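Long-range contacts in periplasmic binding protein (Xylanimonas cellulosilytica, PDB 4MX8), which probably binds an iron-siderophore or similar metal chelate outside the membrane for delivery to an ABC importer, as in other TroA-like solute-binding proteins: residues Y19-R23 / T128-R134; E29-Y35 / D203-A207; D282-Y286 / Q311-R315. All blocks are in the same frame, centred on the assembly; numbering follows the deposited sequence.

Interactions 1 and 2 lie side by side, their centres 13 Å apart, and interlock along the chain: 19-23, 29-35, 128-134, then 203-207. Strands 16-24 and 35-43 form an antiparallel hairpin that packs on the parallel sheet of the N-terminal lobe in interaction 1, while its connecting loop meets residues 203-207, which follow the long helix 155-179 in the chain, in interaction 2. Tyr35 packs on the backbone of Asp22, and Leu133 touches Pro204 and Ala207. Interaction 3 comes last, across the chain's centre, about 36 and 32 Å from the other two, centre to centre. Interactions 1 and 2 probably tie the hairpin to both lobes; interaction 3 fastens the C-terminus to edge strand 284-287 of the second.

Interaction 1 (Y19-R23 / T128-R134); sequences YTWDR and TIDLSLR
Tyr19 and Trp21 pack against Ile129, Asp130 and Arg134, a mixed polar and apolar contact between the N-terminal hairpin and an edge strand of the N-terminal lobe's parallel sheet. The two strands do not pair: their short axes cross at 45°, 8.3 Å apart, so side chains do the joining. Tyr19, its CG anti to the backbone N (chi1 -171°), sends its ring inward; Tyr19 CD2 lies 3.9 Å from Ile129 CG2, and Tyr19 CZ meets Leu131 CD2 at 3.7 Å. The Trp21 indole passes across Asp130. Trp21 NE1 donates to Asp130 OD2 at 3.3 Å, approaching from above the carboxylate plane, while Asp130 O sits over one indole face near the rim. The other carboxylate oxygen is busy in its own loop: Asp130 OD1 accepts from both Ser132 N, making an Asx turn, and Ser132 OG. Arg134, poorly ordered, is bent at chi2 and chi3, and Arg134 NH1 donates to Asp130 O at 3.2 Å; one guanidinium face lies against Trp21 CD1, the other against Ser132 O. A water accepts from Arg23 NH1 and lies within reach of Asp130 OD2. With a leucine in place of Trp21, Asp130 OD2 would probably lose its indole donor and the Arg134 guanidinium would be freer to turn. Around this contact, Tyr19, Trp21 and Arg23 bond to strand 35-43 through their backbones, Ile129 does so to strand 108-111, Trp119 meets the Trp21 ring edge-to-face, and Phe147 of helix 137-152 packs by Tyr19 and Ile129.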
loop_
_atom_site.group_PDB
_atom_site.type_symbol
_atom_site.label_atom_id
_atom_site.label_comp_id
_atom_site.label_asym_id
_atom_site.label_seq_id
_atom_site.Cartn_x
_atom_site.Cartn_y
_atom_site.Cartn_z
ATOM N N TYR A 19 16.054 -16.121 -0.475
ATOM C CA TYR A 19 15.230 -15.073 -1.093
ATOM C C TYR A 19 16.049 -14.227 -2.071
ATOM O O TYR A 19 17.042 -13.591 -1.679
ATOM C CB TYR A 19 14.561 -14.174 -0.052
ATOM C CG TYR A 19 13.548 -13.242 -0.684
ATOM C CD1 TYR A 19 12.335 -13.727 -1.160
ATOM C CD2 TYR A 19 13.796 -11.889 -0.809
ATOM C CE1 TYR A 19 11.403 -12.890 -1.747
ATOM C CE2 TYR A 19 12.867 -11.043 -1.394
ATOM C CZ TYR A 19 11.668 -11.547 -1.866
ATOM O OH TYR A 19 10.724 -10.720 -2.452
ATOM N N THR A 20 15.633 -14.242 -3.343
ATOM C CA THR A 20 16.368 -13.555 -4.397
ATOM C C THR A 20 15.464 -12.619 -5.169
ATOM O O THR A 20 14.428 -13.026 -5.691
ATOM C CB THR A 20 17.019 -14.521 -5.372
ATOM O OG1 THR A 20 18.012 -15.289 -4.680
ATOM C CG2 THR A 20 17.694 -13.754 -6.487
ATOM N N TRP A 21 15.871 -11.357 -5.244
ATOM C CA TRP A 21 15.061 -10.346 -5.899
ATOM C C TRP A 21 15.926 -9.301 -6.598
ATOM O O TRP A 21 17.138 -9.219 -6.356
ATOM C CB TRP A 21 14.110 -9.707 -4.884
ATOM C CG TRP A 21 14.708 -8.664 -3.985
ATOM C CD1 TRP A 21 14.515 -7.311 -4.065
ATOM C CD2 TRP A 21 15.565 -8.877 -2.854
ATOM N NE1 TRP A 21 15.195 -6.673 -3.053
ATOM C CE2 TRP A 21 15.850 -7.612 -2.300
ATOM C CE3 TRP A 21 16.126 -10.011 -2.261
ATOM C CZ2 TRP A 21 16.672 -7.453 -1.189
ATOM C CZ3 TRP A 21 16.939 -9.855 -1.153
ATOM C CH2 TRP A 21 17.203 -8.583 -0.625
ATOM N N ASP A 22 15.306 -8.524 -7.484
ATOM C CA ASP A 22 16.020 -7.438 -8.138
ATOM C C ASP A 22 15.908 -6.162 -7.295
ATOM O O ASP A 22 14.917 -5.434 -7.353
ATOM C CB ASP A 22 15.523 -7.236 -9.567
ATOM C CG ASP A 22 15.903 -8.392 -10.487
ATOM O OD1 ASP A 22 17.112 -8.653 -10.675
ATOM O OD2 ASP A 22 14.990 -9.040 -11.030
ATOM N N ARG A 23 16.939 -5.920 -6.492
ATOM C CA ARG A 23 16.944 -4.834 -5.519
ATOM C C ARG A 23 17.187 -3.472 -6.152
ATOM O O ARG A 23 18.097 -3.299 -6.971
ATOM C CB ARG A 23 18.021 -5.080 -4.467
ATOM C CG ARG A 23 17.893 -4.174 -3.259
ATOM C CD ARG A 23 18.854 -4.581 -2.170
ATOM N NE ARG A 23 20.231 -4.208 -2.487
ATOM C CZ ARG A 23 20.740 -2.994 -2.283
ATOM N NH1 ARG A 23 19.973 -2.022 -1.780
ATOM N NH2 ARG A 23 22.017 -2.760 -2.593
ATOM N N THR A 128 18.261 -9.464 6.183
ATOM C CA THR A 128 17.178 -8.543 5.887
ATOM C C THR A 128 16.661 -8.790 4.473
ATOM O O THR A 128 17.439 -8.969 3.536
ATOM C CB THR A 128 17.703 -7.114 5.937
ATOM O OG1 THR A 128 18.181 -6.823 7.255
ATOM C CG2 THR A 128 16.636 -6.119 5.531
ATOM N N ILE A 129 15.347 -8.797 4.315
ATOM C CA ILE A 129 14.779 -8.891 2.990
ATOM C C ILE A 129 13.978 -7.643 2.702
ATOM O O ILE A 129 13.485 -6.972 3.612
ATOM C CB ILE A 129 13.897 -10.142 2.806
ATOM C CG1 ILE A 129 12.757 -10.164 3.822
ATOM C CG2 ILE A 129 14.722 -11.399 2.934
ATOM C CD1 ILE A 129 11.993 -11.469 3.797
ATOM N N ASP A 130 13.856 -7.353 1.416
ATOM C CA ASP A 130 13.187 -6.164 0.916
ATOM C C ASP A 130 11.974 -6.644 0.124
ATOM O O ASP A 130 12.100 -7.248 -0.939
ATOM C CB ASP A 130 14.187 -5.396 0.046
ATOM C CG ASP A 130 13.559 -4.312 -0.800
ATOM O OD1 ASP A 130 12.392 -3.925 -0.557
ATOM O OD2 ASP A 130 14.282 -3.832 -1.711
ATOM N N LEU A 131 10.791 -6.417 0.672
ATOM C CA LEU A 131 9.582 -6.871 0.015
ATOM C C LEU A 131 8.854 -5.705 -0.644
ATOM O O LEU A 131 7.632 -5.664 -0.652
ATOM C CB LEU A 131 8.660 -7.592 1.004
ATOM C CG LEU A 131 9.235 -8.788 1.767
ATOM C CD1 LEU A 131 8.170 -9.361 2.673
ATOM C CD2 LEU A 131 9.750 -9.869 0.845
ATOM N N SER A 132 9.619 -4.759 -1.188
ATOM C CA SER A 132 9.073 -3.652 -1.980
ATOM C C SER A 132 8.120 -4.163 -3.059
ATOM O O SER A 132 8.212 -5.319 -3.493
ATOM C CB SER A 132 10.217 -2.880 -2.665
ATOM O OG SER A 132 10.954 -2.057 -1.774
ATOM N N LEU A 133 7.210 -3.305 -3.506
ATOM C CA LEU A 133 6.293 -3.707 -4.566
ATOM C C LEU A 133 7.052 -3.931 -5.868
ATOM O O LEU A 133 7.859 -3.110 -6.272
ATOM C CB LEU A 133 5.214 -2.654 -4.759
ATOM C CG LEU A 133 4.096 -3.085 -5.705
ATOM C CD1 LEU A 133 2.846 -2.401 -5.254
ATOM C CD2 LEU A 133 4.388 -2.758 -7.192
ATOM N N ARG A 134 6.777 -5.046 -6.529
ATOM C CA ARG A 134 7.437 -5.372 -7.792
ATOM C C ARG A 134 6.442 -5.681 -8.909
ATOM O O ARG A 134 5.791 -6.725 -8.912
ATOM C CB ARG A 134 8.368 -6.569 -7.615
ATOM C CG ARG A 134 9.820 -6.246 -7.900
ATOM C CD ARG A 134 10.598 -6.127 -6.610
ATOM N NE ARG A 134 10.463 -7.319 -5.767
ATOM C CZ ARG A 134 10.820 -7.362 -4.486
ATOM N NH1 ARG A 134 11.327 -6.277 -3.913
ATOM N NH2 ARG A 134 10.664 -8.478 -3.780
HETATM O O HOH W 1 12.406 -3.826 -5.872
HETATM O O HOH W 2 16.846 -2.156 -1.162
#

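Interaction 2 (E29-Y35 / D203-A207); sequences EGADPVY and DPRGA
Arg205 reaches into the bend formed by Glu29, Gly30 and Ala31, bringing its guanidinium group among three successive backbone carbonyls of the hairpin loop. This is the close-fitting part of the contact. Ala31 O lies 3.0 Å from Arg205 NH2, and Gly30 O is 3.6 Å from Arg205 NH1, both near the guanidinium plane and at its edge. Glu29 O comes from another direction, centred over one face of the group and 3.9 Å from Arg205 CZ. The side chain gets there by running extended from its backbone and then turning at chi3 (-65°), which brings the flat end up to the carbonyls of Glu29, Gly30 and Ala31. Its base is set by a type I turn from Asp203 to Gly206, where Arg205 N makes a weak bond back to Asp203 OD2.

Toward Pro33 and Tyr35 the fit is looser. Pro33 CD stands 4.1 Å from Arg205 NH2 at the guanidinium edge, and the Tyr35 hydroxyl only brushes the Pro204 ring: Tyr35 OH is 3.9 Å from Pro204 CG, and the two side chains come from opposite directions. Asp32 OD1 is 4.7 Å from Arg205 NH2, too far for a salt bridge though of opposite charge. Most of the touching residues are exposed, and little surface is buried, 188 Å² in all. The hairpin loop belongs with the N-terminal lobe and 203-207 leads into helix 207-214 of the second, so the contact probably bridges the lobes at the rim of the cleft. Its chemistry is that of one cation among carbonyl dipoles, with a carboxylate nearby: an electrostatic attraction that is probably modest in so exposed a setting.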
loop_
_atom_site.group_PDB
_atom_site.type_symbol
_atom_site.label_atom_id
_atom_site.label_comp_id
_atom_site.label_asym_id
_atom_site.label_seq_id
_atom_site.Cartn_x
_atom_site.Cartn_y
_atom_site.Cartn_z
ATOM N N GLU A 29 14.088 7.672 -2.711
ATOM C CA GLU A 29 12.983 7.063 -3.453
ATOM C C GLU A 29 12.528 7.978 -4.582
ATOM O O GLU A 29 11.549 7.699 -5.268
ATOM C CB GLU A 29 11.817 6.654 -2.540
ATOM C CG GLU A 29 11.201 7.807 -1.751
ATOM C CD GLU A 29 10.100 7.366 -0.786
ATOM O OE1 GLU A 29 9.461 8.269 -0.175
ATOM O OE2 GLU A 29 9.883 6.129 -0.647
ATOM N N GLY A 30 13.258 9.065 -4.788
ATOM C CA GLY A 30 12.947 9.963 -5.878
ATOM C C GLY A 30 13.914 9.777 -7.024
ATOM O O GLY A 30 13.794 10.422 -8.076
ATOM N N ALA A 31 14.878 8.884 -6.814
ATOM C CA ALA A 31 15.961 8.689 -7.768
ATOM C C ALA A 31 15.610 7.612 -8.783
ATOM O O ALA A 31 14.864 6.681 -8.464
ATOM C CB ALA A 31 17.210 8.318 -7.036
ATOM N N ASP A 32 16.151 7.735 -9.996
ATOM C CA ASP A 32 15.999 6.676 -10.995
ATOM C C ASP A 32 16.614 5.405 -10.453
ATOM O O ASP A 32 17.808 5.386 -10.149
ATOM C CB ASP A 32 16.694 7.033 -12.307
ATOM C CG ASP A 32 15.998 8.143 -13.051
ATOM O OD1 ASP A 32 14.901 8.548 -12.610
ATOM O OD2 ASP A 32 16.547 8.604 -14.081
ATOM N N PRO A 33 15.803 4.338 -10.330
ATOM C CA PRO A 33 16.274 3.072 -9.756
ATOM C C PRO A 33 17.336 2.426 -10.624
ATOM O O PRO A 33 17.403 2.651 -11.840
ATOM C CB PRO A 33 15.013 2.202 -9.738
ATOM C CG PRO A 33 14.195 2.726 -10.839
ATOM C CD PRO A 33 14.437 4.221 -10.859
ATOM N N VAL A 34 18.191 1.649 -9.980
ATOM C CA VAL A 34 19.190 0.848 -10.676
ATOM C C VAL A 34 19.113 -0.500 -9.978
ATOM O O VAL A 34 19.394 -0.603 -8.787
ATOM C CB VAL A 34 20.584 1.474 -10.574
ATOM C CG1 VAL A 34 21.608 0.511 -11.042
ATOM C CG2 VAL A 34 20.653 2.741 -11.402
ATOM N N TYR A 35 18.650 -1.521 -10.692
ATOM C CA TYR A 35 18.332 -2.786 -10.035
ATOM C C TYR A 35 19.502 -3.754 -10.117
ATOM O O TYR A 35 20.206 -3.822 -11.138
ATOM C CB TYR A 35 17.076 -3.413 -10.626
ATOM C CG TYR A 35 15.822 -2.578 -10.457
ATOM C CD1 TYR A 35 15.125 -2.572 -9.249
ATOM C CD2 TYR A 35 15.328 -1.797 -11.504
ATOM C CE1 TYR A 35 13.972 -1.799 -9.086
ATOM C CE2 TYR A 35 14.186 -1.023 -11.348
ATOM C CZ TYR A 35 13.512 -1.032 -10.139
ATOM O OH TYR A 35 12.379 -0.271 -9.977
ATOM N N ASP A 203 6.647 0.179 -14.136
ATOM C CA ASP A 203 7.129 1.162 -13.171
ATOM C C ASP A 203 6.319 1.079 -11.895
ATOM O O ASP A 203 5.109 1.317 -11.911
ATOM C CB ASP A 203 7.033 2.576 -13.722
ATOM C CG ASP A 203 7.511 3.621 -12.715
ATOM O OD1 ASP A 203 6.987 4.757 -12.728
ATOM O OD2 ASP A 203 8.412 3.308 -11.908
ATOM N N PRO A 204 6.984 0.739 -10.777
ATOM C CA PRO A 204 6.263 0.430 -9.540
ATOM C C PRO A 204 6.029 1.673 -8.692
ATOM O O PRO A 204 5.342 1.625 -7.668
ATOM C CB PRO A 204 7.189 -0.572 -8.841
ATOM C CG PRO A 204 8.554 -0.365 -9.461
ATOM C CD PRO A 204 8.439 0.613 -10.597
ATOM N N ARG A 205 6.588 2.790 -9.136
ATOM C CA ARG A 205 6.276 4.061 -8.511
ATOM C C ARG A 205 4.772 4.398 -8.673
ATOM O O ARG A 205 4.162 5.037 -7.809
ATOM C CB ARG A 205 7.174 5.168 -9.076
ATOM C CG ARG A 205 7.417 6.324 -8.100
ATOM C CD ARG A 205 8.351 7.399 -8.673
ATOM N NE ARG A 205 9.711 6.902 -8.908
ATOM C CZ ARG A 205 10.783 7.682 -9.058
ATOM N NH1 ARG A 205 10.665 9.004 -8.995
ATOM N NH2 ARG A 205 11.979 7.144 -9.266
ATOM N N GLY A 206 4.170 3.936 -9.763
ATOM C CA GLY A 206 2.833 4.367 -10.106
ATOM C C GLY A 206 1.775 3.315 -9.916
ATOM O O GLY A 206 0.612 3.530 -10.269
ATOM N N ALA A 207 2.176 2.178 -9.353
ATOM C CA ALA A 207 1.267 1.061 -9.120
ATOM C C ALA A 207 0.186 1.450 -8.128
ATOM O O ALA A 207 -0.980 1.059 -8.262
ATOM C CB ALA A 207 2.032 -0.129 -8.611
#

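Interaction 3 (D282-Y286 / Q311-R315); sequences DHVLY and QVAAR
Residues 282-286 and 311-315 run past each other in opposite senses, His283 nearest Arg315 (CA to CA 6.5 Å) and Leu285 nearest Gln311. The first leaves helix 277-280 through a Schellman motif, with Asp282 at positive phi as its C-prime residue, and becomes edge strand 284-287; the second is a helically coiled tail after helix 299-309. Arg315, the last residue, doubles back at chi2 (-64°) and lays its guanidinium beside the strand. Arg315 NH1 donates to Asp282 O at 2.9 Å and to Val284 O at 3.0 Å, coming in from well above both carbonyl planes. Arg315 NH2 also reaches Val284 O, at 3.1 Å, so two nitrogens grip one carbonyl end-on, both from the same face of its plane. Leu285 CD2 sits over the centre of one guanidinium face, 3.6 Å from Arg315 CZ, and also against Gln311 CB, while its other methyl, CD1, packs on Val312 CG1. At the far end Gln311 NE2 makes a weak bond to Tyr286 O, besides the one it gives Asp308 O. Trp248 of strand 246-251 lies against both Leu285 and Val312. Asp282 OD1, 3.4 Å from Arg315 NH1, forms a salt bridge from well outside the guanidinium plane, by charge alone. The chain end is therefore held chiefly by hydrogen bonds to backbone carbonyls, with Leu285 packing over the cation and the carboxylate adding an attraction that solvent probably weakens.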
loop_
_atom_site.group_PDB
_atom_site.type_symbol
_atom_site.label_atom_id
_atom_site.label_comp_id
_atom_site.label_asym_id
_atom_site.label_seq_id
_atom_site.Cartn_x
_atom_site.Cartn_y
_atom_site.Cartn_z
ATOM N N ASP A 282 -24.485 11.195 -5.419
ATOM C CA ASP A 282 -23.983 10.515 -4.224
ATOM C C ASP A 282 -23.061 9.353 -4.631
ATOM O O ASP A 282 -23.184 8.213 -4.168
ATOM C CB ASP A 282 -25.155 10.055 -3.347
ATOM C CG ASP A 282 -24.739 9.709 -1.928
ATOM O OD1 ASP A 282 -23.583 9.997 -1.526
ATOM O OD2 ASP A 282 -25.595 9.147 -1.208
ATOM N N HIS A 283 -22.121 9.677 -5.510
ATOM C CA HIS A 283 -21.223 8.717 -6.114
ATOM C C HIS A 283 -19.788 9.095 -5.775
ATOM O O HIS A 283 -18.864 8.749 -6.512
ATOM C CB HIS A 283 -21.409 8.732 -7.629
ATOM C CG HIS A 283 -22.643 8.021 -8.104
ATOM N ND1 HIS A 283 -22.940 7.865 -9.444
ATOM C CD2 HIS A 283 -23.646 7.410 -7.424
ATOM C CE1 HIS A 283 -24.075 7.197 -9.568
ATOM N NE2 HIS A 283 -24.523 6.908 -8.357
ATOM N N VAL A 284 -19.603 9.825 -4.676
ATOM C CA VAL A 284 -18.260 10.095 -4.150
ATOM C C VAL A 284 -17.932 9.091 -3.053
ATOM O O VAL A 284 -18.585 9.059 -2.017
ATOM C CB VAL A 284 -18.119 11.549 -3.614
ATOM C CG1 VAL A 284 -16.771 11.767 -2.974
ATOM C CG2 VAL A 284 -18.309 12.545 -4.736
ATOM N N LEU A 285 -16.923 8.263 -3.288
ATOM C CA LEU A 285 -16.546 7.236 -2.323
ATOM C C LEU A 285 -15.189 7.550 -1.729
ATOM O O LEU A 285 -14.236 7.815 -2.470
ATOM C CB LEU A 285 -16.479 5.872 -3.007
ATOM C CG LEU A 285 -17.728 5.564 -3.820
ATOM C CD1 LEU A 285 -17.291 4.899 -5.073
ATOM C CD2 LEU A 285 -18.676 4.692 -3.051
ATOM N N TYR A 286 -15.094 7.519 -0.401
ATOM C CA TYR A 286 -13.812 7.784 0.257
ATOM C C TYR A 286 -13.065 6.502 0.636
ATOM O O TYR A 286 -13.622 5.589 1.255
ATOM C CB TYR A 286 -14.016 8.692 1.462
ATOM C CG TYR A 286 -14.462 10.073 1.065
ATOM C CD1 TYR A 286 -13.536 11.087 0.863
ATOM C CD2 TYR A 286 -15.804 10.363 0.862
ATOM C CE1 TYR A 286 -13.931 12.353 0.485
ATOM C CE2 TYR A 286 -16.209 11.627 0.488
ATOM C CZ TYR A 286 -15.266 12.614 0.301
ATOM O OH TYR A 286 -15.653 13.867 -0.090
ATOM N N GLN A 311 -18.290 -0.413 -1.484
ATOM C CA GLN A 311 -19.233 0.669 -1.224
ATOM C C GLN A 311 -20.052 1.055 -2.451
ATOM O O GLN A 311 -21.174 1.514 -2.281
ATOM C CB GLN A 311 -18.523 1.926 -0.731
ATOM C CG GLN A 311 -17.764 1.808 0.575
ATOM C CD GLN A 311 -16.976 3.084 0.908
ATOM O OE1 GLN A 311 -17.507 4.021 1.530
ATOM N NE2 GLN A 311 -15.707 3.124 0.489
ATOM N N VAL A 312 -19.513 0.912 -3.675
ATOM C CA VAL A 312 -20.309 1.294 -4.862
ATOM C C VAL A 312 -21.621 0.555 -4.926
ATOM O O VAL A 312 -22.607 1.081 -5.441
ATOM C CB VAL A 312 -19.645 1.038 -6.224
ATOM C CG1 VAL A 312 -18.855 2.222 -6.656
ATOM C CG2 VAL A 312 -18.826 -0.238 -6.215
ATOM N N ALA A 313 -21.623 -0.670 -4.417
ATOM C CA ALA A 313 -22.817 -1.495 -4.431
ATOM C C ALA A 313 -23.963 -0.792 -3.726
ATOM O O ALA A 313 -25.129 -0.973 -4.083
ATOM C CB ALA A 313 -22.544 -2.825 -3.785
ATOM N N ALA A 314 -23.626 0.033 -2.741
ATOM C CA ALA A 314 -24.644 0.629 -1.885
ATOM C C ALA A 314 -25.210 1.969 -2.375
ATOM O O ALA A 314 -26.226 2.427 -1.855
ATOM C CB ALA A 314 -24.118 0.768 -0.487
ATOM N N ARG A 315 -24.573 2.585 -3.368
ATOM C CA ARG A 315 -24.958 3.933 -3.807
ATOM C C ARG A 315 -26.026 3.966 -4.905
ATOM O O ARG A 315 -26.273 2.965 -5.572
ATOM C CB ARG A 315 -23.725 4.709 -4.271
ATOM C CG ARG A 315 -22.627 4.752 -3.257
ATOM C CD ARG A 315 -23.061 5.492 -2.013
ATOM N NE ARG A 315 -21.917 5.678 -1.129
ATOM C CZ ARG A 315 -21.050 6.681 -1.238
ATOM N NH1 ARG A 315 -21.209 7.596 -2.181
ATOM N NH2 ARG A 315 -20.024 6.768 -0.406
#